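Local coordinates for periplasmic binding protein (Pseudomonas aeruginosa, PDB 2R79) that binds heme in the periplasm and probably hands it to an inner-membrane transporter for uptake into the cell, at residues Gln3-Ala8 and Pro60-Gly65; Glu67-Pro72 and Val83-Leu88. One frame throughout, in Å; residues are numbered along the deposited sequence.

In the fold
Both contacts reach one four-stranded parallel sheet, whose order is 25-28, 5-7, 62-65, 85-87, and they follow one another along the chain. Contact 1 pairs the central strands 5-7 and 62-65. Contact 2 sets loop 67-72, which leads from 62-65 into helix 72-80, against edge strand 85-87. Their centres are 10 Å apart, and they meet directly, with probable backbone hydrogen bonds from L63 N to R84 O and from L88 N to G65 O, for strand 62-65 has 85-87 on its other side. The side chains of A8 and M69 lie about 8 and 9 Å from that of Y46, the axial ligand of the heme iron, near the heme-binding side without touching it.

Contact 1: Gln3-Ala8 and Pro60-Gly65; sequences QRWVSA and PDILIG
The indole of W5 lies beside I62, whose methyl CG2 sits over one face of the five-membered ring, 3.5 Å from its centroid and 12° off the ring normal, a CH-pi contact. I64 reaches the same indole differently: its CD1 stands at the edge of the benzene half, 4.0 Å from W5 CE3. That methyl also lies against the S7 side chain, because CG1 of I64 occupies the position between the backbone N and carbonyl carbon (chi1 65°), which carries the ethyl arm across toward strand 5-7. On the other face of the sheet V6 splits its branches, CG1 meeting L63 CD1 at 3.7 Å and CG2 meeting CB of P60.

Between the two layers of side chains runs a parallel ladder pairing W5 with I62, V6 with L63 and S7 with I64. It is the central pair of a parallel alpha/beta sheet, tied by V6 N to I62 O, I64 N to V6 O, and A8 N to I64 O at 3.0 Å. At the start of the ladder R4 O takes two donors, D61 N at 2.8 Å and the longer I62 N. The D61 carboxylate answers in the other direction: OD2, through its anti lone pair, accepts from R4 N at 3.0 Å, with a weak second bond from Q3 N.

Further out, W5 NE1 is hydrogen-bonded to P2 O, which probably helps fix the turn of the indole, and L104, W107 and L108 of helix 94-108 pack against the ring. S7 OG pairs with S13 OG, while strand 25-28 hydrogen-bonds along the other edge of strand 5-7.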
loop_
_atom_site.group_PDB
_atom_site.type_symbol
_atom_site.label_atom_id
_atom_site.label_comp_id
_atom_site.label_asym_id
_atom_site.label_seq_id
_atom_site.Cartn_x
_atom_site.Cartn_y
_atom_site.Cartn_z
ATOM N N GLN A 3 8.043 37.135 -10.981
ATOM C CA GLN A 3 7.926 35.838 -11.642
ATOM C C GLN A 3 8.499 34.684 -10.833
ATOM O O GLN A 3 8.027 33.553 -10.937
ATOM C CB GLN A 3 8.614 35.878 -13.004
ATOM C CG GLN A 3 8.000 36.866 -13.965
ATOM C CD GLN A 3 6.528 36.617 -14.183
ATOM O OE1 GLN A 3 6.132 35.551 -14.655
ATOM N NE2 GLN A 3 5.703 37.600 -13.837
ATOM N N ARG A 4 9.532 34.961 -10.045
ATOM C CA ARG A 4 10.145 33.927 -9.224
ATOM C C ARG A 4 9.908 34.241 -7.751
ATOM O O ARG A 4 10.424 35.223 -7.220
ATOM C CB ARG A 4 11.647 33.831 -9.502
ATOM C CG ARG A 4 12.011 33.611 -10.973
ATOM C CD ARG A 4 13.389 32.965 -11.099
ATOM N NE ARG A 4 13.280 31.527 -11.343
ATOM C CZ ARG A 4 14.064 30.606 -10.792
ATOM N NH1 ARG A 4 15.023 30.963 -9.954
ATOM N NH2 ARG A 4 13.889 29.323 -11.086
ATOM N N TRP A 5 9.123 33.391 -7.101
ATOM C CA TRP A 5 8.778 33.571 -5.696
ATOM C C TRP A 5 9.378 32.524 -4.773
ATOM O O TRP A 5 9.466 31.348 -5.118
ATOM C CB TRP A 5 7.262 33.495 -5.504
ATOM C CG TRP A 5 6.447 34.549 -6.170
ATOM C CD1 TRP A 5 6.533 34.968 -7.466
ATOM C CD2 TRP A 5 5.339 35.251 -5.594
ATOM N NE1 TRP A 5 5.543 35.884 -7.736
ATOM C CE2 TRP A 5 4.796 36.076 -6.603
ATOM C CE3 TRP A 5 4.751 35.260 -4.322
ATOM C CZ2 TRP A 5 3.691 36.904 -6.382
ATOM C CZ3 TRP A 5 3.651 36.080 -4.100
ATOM C CH2 TRP A 5 3.130 36.892 -5.129
ATOM N N VAL A 6 9.782 32.966 -3.592
ATOM C CA VAL A 6 10.283 32.069 -2.566
ATOM C C VAL A 6 9.339 32.376 -1.406
ATOM O O VAL A 6 9.120 33.544 -1.071
ATOM C CB VAL A 6 11.736 32.371 -2.178
ATOM C CG1 VAL A 6 12.074 31.697 -0.859
ATOM C CG2 VAL A 6 12.664 31.852 -3.262
ATOM N N SER A 7 8.755 31.340 -0.814
ATOM C CA SER A 7 7.805 31.557 0.262
ATOM C C SER A 7 8.129 30.857 1.572
ATOM O O SER A 7 8.449 29.662 1.596
ATOM C CB SER A 7 6.408 31.146 -0.204
ATOM O OG SER A 7 5.463 31.311 0.833
ATOM N N ALA A 8 8.029 31.622 2.657
ATOM C CA ALA A 8 8.283 31.131 4.007
ATOM C C ALA A 8 6.993 31.236 4.811
ATOM O O ALA A 8 6.449 32.323 4.990
ATOM C CB ALA A 8 9.370 31.955 4.663
ATOM N N PRO A 60 15.503 34.951 -6.625
ATOM C CA PRO A 60 14.105 35.326 -6.402
ATOM C C PRO A 60 13.774 36.784 -6.697
ATOM O O PRO A 60 14.569 37.687 -6.415
ATOM C CB PRO A 60 13.904 34.997 -4.931
ATOM C CG PRO A 60 15.223 35.390 -4.348
ATOM C CD PRO A 60 16.208 34.792 -5.337
ATOM N N ASP A 61 12.596 37.010 -7.267
ATOM C CA ASP A 61 12.144 38.360 -7.549
ATOM C C ASP A 61 11.452 38.868 -6.291
ATOM O O ASP A 61 11.373 40.072 -6.052
ATOM C CB ASP A 61 11.155 38.372 -8.714
ATOM C CG ASP A 61 11.828 38.157 -10.051
ATOM O OD1 ASP A 61 12.756 38.930 -10.373
ATOM O OD2 ASP A 61 11.427 37.226 -10.783
ATOM N N ILE A 62 10.960 37.939 -5.478
ATOM C CA ILE A 62 10.269 38.315 -4.259
ATOM C C ILE A 62 10.325 37.242 -3.189
ATOM O O ILE A 62 10.294 36.050 -3.477
ATOM C CB ILE A 62 8.784 38.645 -4.551
ATOM C CG1 ILE A 62 8.058 39.016 -3.255
ATOM C CG2 ILE A 62 8.109 37.459 -5.215
ATOM C CD1 ILE A 62 6.611 39.430 -3.461
ATOM N N LEU A 63 10.431 37.684 -1.946
ATOM C CA LEU A 63 10.456 36.788 -0.806
ATOM C C LEU A 63 9.296 37.208 0.086
ATOM O O LEU A 63 9.218 38.363 0.501
ATOM C CB LEU A 63 11.772 36.915 -0.030
ATOM C CG LEU A 63 11.776 36.207 1.334
ATOM C CD1 LEU A 63 11.461 34.730 1.149
ATOM C CD2 LEU A 63 13.123 36.382 2.014
ATOM N N ILE A 64 8.389 36.280 0.362
ATOM C CA ILE A 64 7.251 36.586 1.213
ATOM C C ILE A 64 7.296 35.759 2.492
ATOM O O ILE A 64 7.773 34.622 2.502
ATOM C CB ILE A 64 5.898 36.330 0.486
ATOM C CG1 ILE A 64 5.733 34.844 0.166
ATOM C CG2 ILE A 64 5.836 37.136 -0.809
ATOM C CD1 ILE A 64 4.384 34.505 -0.442
ATOM N N GLY A 65 6.804 36.352 3.572
ATOM C CA GLY A 65 6.774 35.677 4.855
ATOM C C GLY A 65 5.978 36.513 5.832
ATOM O O GLY A 65 5.478 37.580 5.471
#

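Contact 2: Glu67-Pro72 and Val83-Leu88; sequences EEMGPP and VRVETL
M69 drives its terminal methyl at strand 85-87, where CE lies 4.1 Å from CG1 of V85 and 4.0 Å from the carbonyl oxygen of E86. The chain is extended through its first two torsions, with CG anti to the backbone N (chi1 166°), and bends only at chi3 (69°), so the thioether reaches across before CE turns, and the two side chains meet at an angle.

The second point of touch is at the surface. E67 folds back at chi2 (60°), bringing its carboxylate to the end of the strand: OE2 lies 3.8 Å from CG2 of T87, and its separation of 2.5 Å from L88 O is so short as to be doubtful. The other oxygen, OE1, accepts a hydrogen bond from A90 N just past the strand, which would help hold the carboxylate in place.

Within 83-88, R84 and E86 form a salt bridge along one side: R84 NE points at E86 OE2, 3.1 Å away and almost straight, in the guanidinium plane but from above that of the carboxylate. R84 also makes a cation-pi contact with W107 of helix 94-108.

Loop 67-72 opens a beta-alpha-beta crossover: it leaves strand 62-65, enters helix 72-80 with P71 at its N-cap, and the chain returns as parallel strand 85-87. M69 also packs on L75 of that helix, while L88 packs on helix 94-108.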
loop_
_atom_site.group_PDB
_atom_site.type_symbol
_atom_site.label_atom_id
_atom_site.label_comp_id
_atom_site.label_asym_id
_atom_site.label_seq_id
_atom_site.Cartn_x
_atom_site.Cartn_y
_atom_site.Cartn_z
ATOM N N GLU A 67 5.561 37.737 10.259
ATOM C CA GLU A 67 6.382 38.272 11.339
ATOM C C GLU A 67 7.333 37.199 11.848
ATOM O O GLU A 67 8.466 37.495 12.223
ATOM C CB GLU A 67 5.504 38.735 12.507
ATOM C CG GLU A 67 4.491 39.802 12.162
ATOM C CD GLU A 67 3.515 39.357 11.093
ATOM O OE1 GLU A 67 2.889 38.288 11.263
ATOM O OE2 GLU A 67 3.374 40.085 10.084
ATOM N N GLU A 68 6.864 35.954 11.865
ATOM C CA GLU A 68 7.672 34.838 12.349
ATOM C C GLU A 68 8.789 34.403 11.403
ATOM O O GLU A 68 9.460 33.403 11.649
ATOM C CB GLU A 68 6.772 33.644 12.706
ATOM C CG GLU A 68 5.744 33.264 11.661
ATOM C CD GLU A 68 4.616 32.414 12.234
ATOM O OE1 GLU A 68 3.998 32.852 13.229
ATOM O OE2 GLU A 68 4.342 31.319 11.689
ATOM N N MET A 69 8.988 35.157 10.326
ATOM C CA MET A 69 10.053 34.850 9.377
ATOM C C MET A 69 11.316 35.572 9.833
ATOM O O MET A 69 11.267 36.750 10.191
ATOM C CB MET A 69 9.677 35.312 7.964
ATOM C CG MET A 69 10.856 35.342 6.994
ATOM S SD MET A 69 10.392 35.764 5.301
ATOM C CE MET A 69 9.937 37.501 5.472
ATOM N N GLY A 70 12.440 34.864 9.826
ATOM C CA GLY A 70 13.691 35.463 10.249
ATOM C C GLY A 70 14.883 34.530 10.127
ATOM O O GLY A 70 14.828 33.548 9.384
ATOM N N PRO A 71 15.978 34.802 10.855
ATOM C CA PRO A 71 16.147 35.931 11.778
ATOM C C PRO A 71 16.205 37.289 11.072
ATOM O O PRO A 71 16.277 37.361 9.848
ATOM C CB PRO A 71 17.452 35.590 12.486
ATOM C CG PRO A 71 18.239 34.935 11.396
ATOM C CD PRO A 71 17.216 34.006 10.778
ATOM N N PRO A 72 16.164 38.385 11.844
ATOM C CA PRO A 72 16.213 39.747 11.301
ATOM C C PRO A 72 17.470 40.091 10.494
ATOM O O PRO A 72 17.379 40.658 9.406
ATOM C CB PRO A 72 16.072 40.615 12.548
ATOM C CG PRO A 72 15.192 39.781 13.425
ATOM C CD PRO A 72 15.813 38.411 13.276
ATOM N N VAL A 83 17.039 41.765 -3.016
ATOM C CA VAL A 83 15.851 40.916 -2.945
ATOM C C VAL A 83 14.639 41.660 -2.374
ATOM O O VAL A 83 14.716 42.285 -1.317
ATOM C CB VAL A 83 16.100 39.659 -2.069
ATOM C CG1 VAL A 83 14.840 38.812 -2.016
ATOM C CG2 VAL A 83 17.268 38.849 -2.620
ATOM N N ARG A 84 13.519 41.589 -3.083
ATOM C CA ARG A 84 12.295 42.234 -2.628
ATOM C C ARG A 84 11.663 41.385 -1.521
ATOM O O ARG A 84 11.152 40.292 -1.779
ATOM C CB ARG A 84 11.320 42.381 -3.792
ATOM C CG ARG A 84 9.980 42.960 -3.402
ATOM C CD ARG A 84 9.042 42.988 -4.590
ATOM N NE ARG A 84 7.704 43.432 -4.219
ATOM C CZ ARG A 84 6.697 43.547 -5.078
ATOM N NH1 ARG A 84 6.880 43.252 -6.358
ATOM N NH2 ARG A 84 5.505 43.949 -4.657
ATOM N N VAL A 85 11.704 41.887 -0.291
ATOM C CA VAL A 85 11.146 41.165 0.850
ATOM C C VAL A 85 9.820 41.749 1.324
ATOM O O VAL A 85 9.756 42.901 1.756
ATOM C CB VAL A 85 12.131 41.165 2.039
ATOM C CG1 VAL A 85 11.487 40.522 3.253
ATOM C CG2 VAL A 85 13.391 40.420 1.658
ATOM N N GLU A 86 8.765 40.946 1.242
ATOM C CA GLU A 86 7.437 41.368 1.669
ATOM C C GLU A 86 7.056 40.658 2.962
ATOM O O GLU A 86 7.349 39.475 3.143
ATOM C CB GLU A 86 6.398 41.033 0.601
ATOM C CG GLU A 86 6.564 41.764 -0.714
ATOM C CD GLU A 86 6.391 43.261 -0.581
ATOM O OE1 GLU A 86 5.436 43.692 0.099
ATOM O OE2 GLU A 86 7.202 44.006 -1.170
ATOM N N THR A 87 6.395 41.375 3.859
ATOM C CA THR A 87 5.981 40.780 5.117
ATOM C C THR A 87 4.473 40.846 5.260
ATOM O O THR A 87 3.897 41.925 5.358
ATOM C CB THR A 87 6.622 41.493 6.319
ATOM O OG1 THR A 87 8.048 41.360 6.244
ATOM C CG2 THR A 87 6.129 40.879 7.627
ATOM N N LEU A 88 3.833 39.683 5.243
ATOM C CA LEU A 88 2.391 39.622 5.398
ATOM C C LEU A 88 2.098 39.394 6.869
ATOM O O LEU A 88 3.021 39.319 7.678
ATOM C CB LEU A 88 1.795 38.505 4.538
ATOM C CG LEU A 88 1.641 38.894 3.065
ATOM C CD1 LEU A 88 3.006 39.144 2.452
ATOM C CD2 LEU A 88 0.924 37.795 2.318
#